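Local atomic coordinates of polysaccharide Lyase Family 6 (Bacteroides cellulosilyticus, PDB entry 6QPS), a protein that binds calcium and, as a mannuronic acid-specific alginate lyase of polysaccharide lyase family 6, probably cleaves alginate by beta-elimination. Residues Arg288-Ile293 with Lys308-Phe313; Leu259-Ala264 with Ile283-Arg288; Tyr349-Asn354 with His375-Gly380; Phe313-Arg318 with Ser355-Gly360. One frame throughout, in Å; residues are numbered along the deposited sequence.

Contact 1: Arg288-Ile293 with Lys308-Phe313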
# COMPACT_ATOMS: atom_id res chain seq x y z
N ARG A 288 15.80 -2.14 -11.60
CA ARG A 288 14.80 -2.46 -12.61
C ARG A 288 13.40 -2.27 -12.06
O ARG A 288 13.07 -2.76 -10.98
CB ARG A 288 15.00 -3.92 -13.01
CG ARG A 288 14.13 -4.38 -14.16
CD ARG A 288 14.26 -5.89 -14.36
NE ARG A 288 15.61 -6.28 -14.72
CZ ARG A 288 16.01 -7.53 -14.79
NH1 ARG A 288 15.16 -8.51 -14.51
NH2 ARG A 288 17.26 -7.79 -15.12
N GLY A 289 12.56 -1.55 -12.80
CA GLY A 289 11.14 -1.45 -12.49
C GLY A 289 10.75 -0.50 -11.37
O GLY A 289 9.55 -0.30 -11.14
N THR A 290 11.71 0.09 -10.66
CA THR A 290 11.39 1.02 -9.58
C THR A 290 10.66 2.23 -10.14
O THR A 290 10.96 2.71 -11.26
CB THR A 290 12.66 1.46 -8.82
OG1 THR A 290 13.65 1.96 -9.73
CG2 THR A 290 13.25 0.30 -7.99
N ALA A 291 9.67 2.73 -9.39
CA ALA A 291 8.84 3.83 -9.87
C ALA A 291 8.39 4.70 -8.70
O ALA A 291 8.44 4.30 -7.53
CB ALA A 291 7.63 3.31 -10.64
N GLY A 292 7.89 5.89 -9.05
CA GLY A 292 7.34 6.83 -8.09
C GLY A 292 5.81 6.84 -8.10
O GLY A 292 5.20 5.83 -7.70
N ILE A 293 5.18 7.92 -8.58
CA ILE A 293 3.74 8.15 -8.43
C ILE A 293 3.10 8.19 -9.81
O ILE A 293 3.56 8.93 -10.69
CB ILE A 293 3.44 9.44 -7.65
CG1 ILE A 293 3.99 9.32 -6.24
CG2 ILE A 293 1.95 9.73 -7.61
CD1 ILE A 293 4.06 10.63 -5.44
N LYS A 308 13.64 9.32 -5.60
CA LYS A 308 15.06 9.24 -5.94
C LYS A 308 15.42 7.95 -6.69
O LYS A 308 15.14 6.85 -6.22
CB LYS A 308 15.91 9.33 -4.65
CG LYS A 308 17.42 9.29 -4.86
CD LYS A 308 18.22 9.22 -3.56
CE LYS A 308 19.70 9.45 -3.81
NZ LYS A 308 20.51 9.14 -2.59
N ASP A 309 16.18 8.11 -7.78
CA ASP A 309 16.83 7.01 -8.49
C ASP A 309 15.85 5.89 -8.84
O ASP A 309 16.17 4.70 -8.68
CB ASP A 309 17.99 6.42 -7.67
CG ASP A 309 19.14 7.39 -7.46
OD1 ASP A 309 19.31 8.36 -8.25
OD2 ASP A 309 19.92 7.14 -6.51
N VAL A 310 14.65 6.24 -9.32
CA VAL A 310 13.72 5.23 -9.84
C VAL A 310 13.84 5.19 -11.35
O VAL A 310 14.04 6.23 -11.99
CB VAL A 310 12.26 5.46 -9.39
CG1 VAL A 310 12.17 5.38 -7.87
CG2 VAL A 310 11.70 6.78 -9.88
N ARG A 311 13.71 4.01 -11.95
CA ARG A 311 14.07 3.85 -13.35
C ARG A 311 12.91 3.74 -14.32
O ARG A 311 13.12 3.96 -15.52
CB ARG A 311 15.01 2.65 -13.53
CG ARG A 311 16.40 2.95 -12.95
CD ARG A 311 17.31 3.75 -13.90
NE ARG A 311 16.74 5.02 -14.35
CZ ARG A 311 16.70 6.14 -13.63
NH1 ARG A 311 17.19 6.20 -12.40
NH2 ARG A 311 16.15 7.23 -14.14
N SER A 312 11.70 3.44 -13.86
CA SER A 312 10.56 3.36 -14.76
C SER A 312 9.92 4.72 -15.03
O SER A 312 9.80 5.14 -16.19
CB SER A 312 9.53 2.37 -14.23
OG SER A 312 8.36 2.36 -15.03
N PHE A 313 9.45 5.39 -13.99
CA PHE A 313 8.95 6.77 -14.08
C PHE A 313 9.07 7.34 -12.67
O PHE A 313 8.92 6.61 -11.69
CB PHE A 313 7.50 6.92 -14.60
CG PHE A 313 6.50 6.15 -13.80
CD1 PHE A 313 5.94 6.67 -12.66
CD2 PHE A 313 6.13 4.87 -14.20
CE1 PHE A 313 5.07 5.91 -11.92
CE2 PHE A 313 5.24 4.13 -13.46
CZ PHE A 313 4.73 4.65 -12.31
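Thr290 meets the bend Val310-Ser312 through both of its oxygens, and these polar bonds carry much of the contact. Ser312 N donates to Thr290 O at 2.8 Å, while Arg311 N lies 3.0 Å from Thr290 OG1, to which it donates, and makes a weak, bent second bond to Thr290 O. With chi1 at 53°, OG1 sits between the backbone N and the carbonyl carbon, close to its own main chain; it also bonds to Leu287 O, a second partner that helps fix the hydroxyl. Further on, Gly292 N donates to Phe313 O at 2.9 Å.

Apolar groups fill the rest. The methyl CB of Ala291 lies over one face of the Phe313 ring, 3.8 Å from its centroid and 18° off the normal, a CH-pi contact displaced toward the rim near CZ. Val310 points toward the other segment and packs its branched side chain on the backbone of Thr290-Gly292, with Val310 CB 3.6 Å from Thr290 O.

Among its neighbours, Gly292 continues the backbone pairing to Leu267, in strand 266-271, while Ile293 packs against strands 276-283 and 301-308. The contact thus joins the start of strand 291-295 to the corner between strands 301-308 and 313-318.

Contact 2: Leu259-Ala264 with Ile283-Arg288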
# COMPACT_ATOMS: atom_id res chain seq x y z
N LEU A 259 7.84 4.75 3.07
CA LEU A 259 9.15 4.61 2.43
C LEU A 259 9.09 3.43 1.47
O LEU A 259 8.72 2.32 1.89
CB LEU A 259 10.26 4.35 3.46
CG LEU A 259 11.65 4.04 2.90
CD1 LEU A 259 12.25 5.22 2.17
CD2 LEU A 259 12.55 3.58 4.05
N PHE A 260 9.45 3.67 0.20
CA PHE A 260 9.46 2.65 -0.86
C PHE A 260 10.91 2.41 -1.26
O PHE A 260 11.51 3.25 -1.93
CB PHE A 260 8.61 3.09 -2.04
CG PHE A 260 7.17 3.38 -1.67
CD1 PHE A 260 6.79 4.64 -1.24
CD2 PHE A 260 6.21 2.38 -1.69
CE1 PHE A 260 5.46 4.91 -0.88
CE2 PHE A 260 4.89 2.65 -1.34
CZ PHE A 260 4.53 3.92 -0.92
N TYR A 261 11.49 1.29 -0.82
CA TYR A 261 12.92 1.03 -0.92
C TYR A 261 13.18 -0.16 -1.82
O TYR A 261 12.74 -1.28 -1.52
CB TYR A 261 13.48 0.75 0.48
CG TYR A 261 14.97 0.45 0.59
CD1 TYR A 261 15.45 -0.85 0.42
CD2 TYR A 261 15.88 1.45 0.90
CE1 TYR A 261 16.80 -1.13 0.55
CE2 TYR A 261 17.23 1.18 1.02
CZ TYR A 261 17.69 -0.11 0.83
OH TYR A 261 19.03 -0.43 0.96
N GLU A 262 13.93 0.08 -2.90
CA GLU A 262 14.32 -0.97 -3.85
C GLU A 262 13.13 -1.81 -4.31
O GLU A 262 13.24 -3.03 -4.48
CB GLU A 262 15.42 -1.87 -3.25
CG GLU A 262 16.76 -1.16 -3.08
CD GLU A 262 17.90 -2.09 -2.68
OE1 GLU A 262 17.67 -3.27 -2.35
OE2 GLU A 262 19.05 -1.60 -2.69
N SER A 263 11.99 -1.16 -4.55
CA SER A 263 10.73 -1.85 -4.85
C SER A 263 10.35 -1.60 -6.30
O SER A 263 10.12 -0.45 -6.70
CB SER A 263 9.62 -1.37 -3.90
OG SER A 263 9.84 -1.84 -2.57
N ALA A 264 10.24 -2.69 -7.08
CA ALA A 264 10.02 -2.60 -8.53
C ALA A 264 8.55 -2.37 -8.89
O ALA A 264 7.92 -3.15 -9.62
CB ALA A 264 10.54 -3.85 -9.22
N ILE A 283 13.30 5.39 -2.58
CA ILE A 283 14.74 5.19 -2.73
C ILE A 283 14.94 4.00 -3.66
O ILE A 283 14.89 2.85 -3.22
CB ILE A 283 15.42 4.97 -1.37
CG1 ILE A 283 15.13 6.13 -0.41
CG2 ILE A 283 16.94 4.71 -1.54
CD1 ILE A 283 15.76 7.46 -0.75
N GLY A 284 15.15 4.24 -4.96
CA GLY A 284 15.11 3.15 -5.91
C GLY A 284 16.44 2.45 -6.16
O GLY A 284 16.46 1.33 -6.67
N HIS A 285 17.56 3.11 -5.86
CA HIS A 285 18.89 2.56 -6.15
C HIS A 285 19.05 2.18 -7.63
O HIS A 285 19.86 1.30 -7.98
CB HIS A 285 19.28 1.39 -5.23
CG HIS A 285 19.71 1.83 -3.86
ND1 HIS A 285 19.64 1.01 -2.76
CD2 HIS A 285 20.23 3.00 -3.43
CE1 HIS A 285 20.06 1.67 -1.70
NE2 HIS A 285 20.46 2.87 -2.08
N ASN A 286 18.29 2.86 -8.49
CA ASN A 286 18.37 2.66 -9.95
C ASN A 286 18.05 1.23 -10.37
O ASN A 286 18.48 0.77 -11.43
CB ASN A 286 19.73 3.09 -10.53
CG ASN A 286 19.97 4.58 -10.39
OD1 ASN A 286 19.14 5.38 -10.79
ND2 ASN A 286 21.10 4.95 -9.80
N LEU A 287 17.26 0.51 -9.59
CA LEU A 287 16.95 -0.88 -9.89
C LEU A 287 15.78 -1.02 -10.86
O LEU A 287 14.91 -0.16 -10.96
CB LEU A 287 16.64 -1.64 -8.59
CG LEU A 287 17.80 -1.75 -7.59
CD1 LEU A 287 17.32 -2.55 -6.39
CD2 LEU A 287 19.05 -2.39 -8.23
N ARG A 288 15.80 -2.14 -11.60
CA ARG A 288 14.80 -2.46 -12.61
C ARG A 288 13.40 -2.27 -12.06
O ARG A 288 13.07 -2.76 -10.98
CB ARG A 288 15.00 -3.92 -13.01
CG ARG A 288 14.13 -4.38 -14.16
CD ARG A 288 14.26 -5.89 -14.36
NE ARG A 288 15.61 -6.28 -14.72
CZ ARG A 288 16.01 -7.53 -14.79
NH1 ARG A 288 15.16 -8.51 -14.51
NH2 ARG A 288 17.26 -7.79 -15.12
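A turn between successive strands of the right-handed parallel beta-helix is fastened here, where strands 254-261 and 276-283 end side by side and the chain leaves for the next face. Glu262 and His285 face each other across this edge. Two backbone bonds define the parallel pairing of Tyr261 with Ile283: Ile283 N to Phe260 O, and Glu262 N to Ile283 O at 2.9 Å with an N-H...O angle of 174°.

Beyond the strands, Gly284-Leu287 form a type I' turn that brings the imidazole up to the carboxylate. His285 ND1 donates to Glu262 OE2 over 2.7 Å, almost straight at 170°, using the anti lone pair of that oxygen. OE2 lies close to the imidazole plane, yet the carboxylate itself is turned 68° from the ring. Tyr261 OH comes up at the ring edge, 3.5 Å from His285 CE1, while its own hydrogen bond goes to Asn466 O. Leu287 CD1 packs on the aliphatic part of Glu262, 3.6 Å from CG, and Leu259 CD1 meets Ile283 CG1 at 4.0 Å.

Were Glu262 an alanine, His285 ND1 and Arg238 would probably lose their shared carboxylate, and one side of Leu287 would be uncovered.

Because OE1 forms a salt bridge with Arg238 and His285 NE2 donates to Arg467 O, both ends of each group are engaged; such neighbours would favour an ionised carboxylate and hold the imidazole's rotation, tying this edge to the C-terminal tail.

Contact 3: Tyr349-Asn354 with His375-Gly380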
# COMPACT_ATOMS: atom_id res chain seq x y z
N TYR A 349 5.68 21.03 -4.39
CA TYR A 349 6.71 20.93 -3.35
C TYR A 349 7.27 19.51 -3.23
O TYR A 349 7.63 19.07 -2.14
CB TYR A 349 6.25 21.51 -1.98
CG TYR A 349 6.25 23.03 -1.95
CD1 TYR A 349 7.43 23.73 -1.78
CD2 TYR A 349 5.07 23.78 -2.13
CE1 TYR A 349 7.46 25.11 -1.80
CE2 TYR A 349 5.09 25.19 -2.15
CZ TYR A 349 6.30 25.85 -1.99
OH TYR A 349 6.43 27.22 -2.01
N ASN A 350 7.33 18.79 -4.34
CA ASN A 350 7.93 17.46 -4.41
C ASN A 350 9.34 17.57 -4.97
O ASN A 350 9.74 18.60 -5.51
CB ASN A 350 7.11 16.55 -5.34
CG ASN A 350 5.64 16.46 -4.92
OD1 ASN A 350 5.27 15.71 -4.03
ND2 ASN A 350 4.78 17.23 -5.60
N THR A 351 10.11 16.49 -4.82
CA THR A 351 11.47 16.39 -5.36
C THR A 351 11.56 15.15 -6.23
O THR A 351 11.15 14.06 -5.80
CB THR A 351 12.50 16.29 -4.23
OG1 THR A 351 12.50 17.50 -3.46
CG2 THR A 351 13.89 16.06 -4.79
N PHE A 352 12.07 15.32 -7.46
CA PHE A 352 12.31 14.23 -8.40
C PHE A 352 13.79 14.26 -8.74
O PHE A 352 14.25 15.12 -9.51
CB PHE A 352 11.45 14.40 -9.64
CG PHE A 352 10.00 14.51 -9.35
CD1 PHE A 352 9.21 13.37 -9.26
CD2 PHE A 352 9.41 15.74 -9.14
CE1 PHE A 352 7.87 13.47 -8.98
CE2 PHE A 352 8.04 15.84 -8.88
CZ PHE A 352 7.28 14.70 -8.77
N LEU A 353 14.53 13.34 -8.13
CA LEU A 353 15.99 13.30 -8.21
C LEU A 353 16.42 12.08 -9.01
O LEU A 353 16.16 10.94 -8.61
CB LEU A 353 16.56 13.28 -6.79
CG LEU A 353 18.07 13.20 -6.66
CD1 LEU A 353 18.77 14.38 -7.34
CD2 LEU A 353 18.50 13.11 -5.20
N ASN A 354 17.08 12.33 -10.14
CA ASN A 354 17.39 11.26 -11.09
C ASN A 354 16.18 10.34 -11.29
O ASN A 354 16.30 9.11 -11.33
CB ASN A 354 18.63 10.49 -10.65
CG ASN A 354 19.08 9.51 -11.67
OD1 ASN A 354 19.02 9.77 -12.89
ND2 ASN A 354 19.57 8.36 -11.21
N HIS A 375 6.56 24.48 -7.73
CA HIS A 375 7.52 24.46 -6.62
C HIS A 375 8.16 23.10 -6.43
O HIS A 375 8.54 22.73 -5.32
CB HIS A 375 6.90 24.93 -5.30
CG HIS A 375 6.41 26.33 -5.36
ND1 HIS A 375 7.27 27.40 -5.47
CD2 HIS A 375 5.16 26.85 -5.34
CE1 HIS A 375 6.56 28.52 -5.51
NE2 HIS A 375 5.28 28.21 -5.45
N ASN A 376 8.31 22.35 -7.51
CA ASN A 376 8.98 21.06 -7.47
C ASN A 376 10.45 21.22 -7.87
O ASN A 376 10.80 22.05 -8.71
CB ASN A 376 8.32 20.05 -8.42
CG ASN A 376 6.85 19.83 -8.09
OD1 ASN A 376 6.51 19.17 -7.12
ND2 ASN A 376 5.98 20.44 -8.86
N LEU A 377 11.29 20.38 -7.29
CA LEU A 377 12.69 20.27 -7.68
C LEU A 377 12.84 19.08 -8.64
O LEU A 377 12.47 17.95 -8.29
CB LEU A 377 13.59 20.08 -6.45
CG LEU A 377 15.07 19.83 -6.78
CD1 LEU A 377 15.71 21.00 -7.51
CD2 LEU A 377 15.83 19.52 -5.49
N PHE A 378 13.34 19.35 -9.84
CA PHE A 378 13.64 18.33 -10.85
C PHE A 378 15.15 18.40 -11.02
O PHE A 378 15.68 19.42 -11.47
CB PHE A 378 12.90 18.68 -12.14
CG PHE A 378 13.00 17.65 -13.27
CD1 PHE A 378 12.80 16.28 -13.06
CD2 PHE A 378 13.22 18.09 -14.55
CE1 PHE A 378 12.87 15.39 -14.13
CE2 PHE A 378 13.26 17.21 -15.60
CZ PHE A 378 13.12 15.85 -15.38
N ALA A 379 15.86 17.35 -10.59
CA ALA A 379 17.32 17.43 -10.50
C ALA A 379 17.95 16.08 -10.82
O ALA A 379 17.30 15.04 -10.77
CB ALA A 379 17.75 17.87 -9.10
N GLY A 380 19.24 16.12 -11.10
CA GLY A 380 19.98 14.91 -11.39
C GLY A 380 21.18 15.22 -12.26
O GLY A 380 21.77 16.29 -12.17
O HOH W 1 10.48 21.07 -3.87
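Asn350 and Asn376 share nearly the same chi1 (-56° and -58°), which turns each CG away from its own carbonyl carbon and lays the two amides side by side, 9° from coplanar. Asn376 OD1 is therefore gripped twice: by Asn350 ND2 at 3.0 Å, in the plane of the carbonyl, and by Asn350 N at 2.9 Å, tilted out of that plane. The network extends to the preceding coil: Asn350 OD1 accepts from Asn305 N and Asn350 ND2 also donates to Val302 O, while Asn376 ND2 bonds to Ile347 O. With a leucine in place of Asn376, both Asn350 donors would probably lose their common acceptor, and Ile347 O its side-chain amide.

Next to the amides, Tyr349 and His375 run alongside each other and point the same way. The rings are near parallel but slid apart: His375 CB stands over the centre of the Tyr349 ring, 3.4 Å from its centroid, and Tyr349 OH lies over the imidazole. A water bridges the carbonyls by donating to Asn350 O and to His375 O.

Strands 351-353 and 377-379 then run almost exactly parallel, with bonds such as Phe352 N to Leu377 O at 2.8 Å. On one face Thr351 CG2 meets Leu377 CD2 at 4.0 Å, and Leu353 CD1 meets Ala379 CB; on the other, Phe352 CB approaches Phe378 CD1. The pairing ends with Asn354 N on Ala379 O, next to Gly380, whose backbone angles call for glycine. Equivalent asparagines stacked in register, with amides bonded from one coil to the next, are the asparagine stacking known from parallel beta-helices.

Contact 4: Phe313-Arg318 with Ser355-Gly360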
# COMPACT_ATOMS: atom_id res chain seq x y z
N PHE A 313 9.45 5.39 -13.99
CA PHE A 313 8.95 6.77 -14.08
C PHE A 313 9.07 7.34 -12.67
O PHE A 313 8.92 6.61 -11.69
CB PHE A 313 7.50 6.92 -14.60
CG PHE A 313 6.50 6.15 -13.80
CD1 PHE A 313 5.94 6.67 -12.66
CD2 PHE A 313 6.13 4.87 -14.20
CE1 PHE A 313 5.07 5.91 -11.92
CE2 PHE A 313 5.24 4.13 -13.46
CZ PHE A 313 4.73 4.65 -12.31
N GLY A 314 9.30 8.65 -12.58
CA GLY A 314 9.24 9.35 -11.30
C GLY A 314 7.83 9.85 -11.04
O GLY A 314 7.25 9.60 -9.98
N LEU A 315 7.27 10.54 -12.03
CA LEU A 315 5.87 10.96 -12.06
C LEU A 315 5.33 10.60 -13.43
O LEU A 315 5.95 10.95 -14.44
CB LEU A 315 5.73 12.48 -11.88
CG LEU A 315 4.28 12.99 -11.98
CD1 LEU A 315 3.40 12.57 -10.82
CD2 LEU A 315 4.32 14.52 -12.13
N LEU A 316 4.17 9.96 -13.49
CA LEU A 316 3.47 9.71 -14.74
C LEU A 316 2.06 10.28 -14.63
O LEU A 316 1.34 9.96 -13.68
CB LEU A 316 3.44 8.22 -15.06
CG LEU A 316 2.99 7.82 -16.47
CD1 LEU A 316 3.62 6.48 -16.88
CD2 LEU A 316 1.48 7.77 -16.59
N VAL A 317 1.68 11.14 -15.59
CA VAL A 317 0.33 11.70 -15.67
C VAL A 317 -0.28 11.22 -16.99
O VAL A 317 0.18 11.60 -18.07
CB VAL A 317 0.32 13.23 -15.55
CG1 VAL A 317 -1.13 13.76 -15.61
CG2 VAL A 317 0.99 13.69 -14.26
N ARG A 318 -1.32 10.39 -16.90
CA ARG A 318 -1.82 9.64 -18.04
C ARG A 318 -3.01 10.35 -18.70
O ARG A 318 -3.79 11.04 -18.04
CB ARG A 318 -2.29 8.27 -17.57
CG ARG A 318 -2.35 7.21 -18.67
CD ARG A 318 -3.17 5.98 -18.25
NE ARG A 318 -3.15 4.89 -19.24
CZ ARG A 318 -3.94 4.80 -20.30
NH1 ARG A 318 -4.83 5.75 -20.57
NH2 ARG A 318 -3.82 3.76 -21.12
N SER A 355 15.01 10.97 -11.47
CA SER A 355 13.73 10.29 -11.68
C SER A 355 12.90 11.10 -12.68
O SER A 355 12.81 12.32 -12.56
CB SER A 355 12.97 10.18 -10.35
OG SER A 355 13.74 9.47 -9.38
N SER A 356 12.28 10.41 -13.64
CA SER A 356 11.71 11.07 -14.81
C SER A 356 10.35 11.74 -14.52
O SER A 356 9.62 11.40 -13.57
CB SER A 356 11.48 10.05 -15.92
OG SER A 356 10.36 9.26 -15.55
N LEU A 357 9.98 12.67 -15.42
CA LEU A 357 8.63 13.22 -15.52
C LEU A 357 8.08 12.77 -16.87
O LEU A 357 8.69 13.06 -17.91
CB LEU A 357 8.64 14.75 -15.45
CG LEU A 357 9.23 15.33 -14.17
CD1 LEU A 357 9.31 16.87 -14.28
CD2 LEU A 357 8.46 14.93 -12.93
N GLU A 358 6.92 12.10 -16.87
CA GLU A 358 6.32 11.60 -18.10
C GLU A 358 4.88 12.09 -18.14
O GLU A 358 4.06 11.65 -17.32
CB GLU A 358 6.39 10.07 -18.14
CG GLU A 358 5.80 9.47 -19.38
CD GLU A 358 5.95 7.95 -19.43
OE1 GLU A 358 6.93 7.38 -18.89
OE2 GLU A 358 5.05 7.33 -20.04
N LEU A 359 4.58 12.99 -19.06
CA LEU A 359 3.30 13.71 -19.06
C LEU A 359 2.56 13.48 -20.36
O LEU A 359 3.05 13.83 -21.44
CB LEU A 359 3.53 15.21 -18.86
CG LEU A 359 4.46 15.61 -17.72
CD1 LEU A 359 4.64 17.13 -17.69
CD2 LEU A 359 3.93 15.06 -16.39
N GLY A 360 1.34 12.94 -20.26
CA GLY A 360 0.49 12.79 -21.43
C GLY A 360 0.54 11.46 -22.14
O GLY A 360 -0.06 11.34 -23.22
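Gly314 lies against Ser355 and Ser356 at a corner where a side chain would not fit: a CB would run into Ser356 O and Ser355 CB. This bare backbone admits Ser355 CB to 3.9 Å of Gly314 CA. Ser356 OG, held between its own backbone N and carbonyl carbon (chi1 73°), accepts from Gly314 N at 3.2 Å, and Ser356 O from Leu315 N.

Past the corner, strands 315-318 and 357-359 run 2° from parallel. On the inward face the leucine tips fill the gaps beside their neighbours: Leu357 CD2 fits against Leu315 CB at 3.8 Å, and the side chains of Leu359 and Val317 meet at a slant, Leu359 CD2 touching Val317 CG2 at 3.9 Å. Phe352 and Phe373 pack on Leu315 and Leu357; Val317 reaches Val342 and Pro368. The other face carries Leu316 alongside extended Glu358, where the methyl CD1 rests 3.6 Å from OE2; that carboxylate oxygen bonds to Ser361 OG. Gly360 N closes the pairing on Val317 O; a CB there would press on Leu359 O.

Aliphatic side chains repeating on successive coils, with glycine at corners, form the interior stack of a parallel beta-helix, as expected for a chondroitinase B-like lyase.

Overall arrangement
Followed from the N terminus, contact 2 comes first, closing the excursion from strand 254-261 to the end of strand 276-283. Contact 1 follows in series: it shares Arg288 with contact 2 and joins the start of strand 291-295 to the bend ahead of strand 313-318. Contact 4 opens at Phe313, where contact 1 ends, and spans the long connection to 355-360. Contact 3 crosses it, since 349-354 falls between the segments of contact 4 and 375-380 beyond them. Contacts 3 and 4 meet inside the helix through Phe352, Phe378 and Leu357, while Asp309 with Asn354 links contacts 1 and 3. Together they join successive coils along the beta-helix.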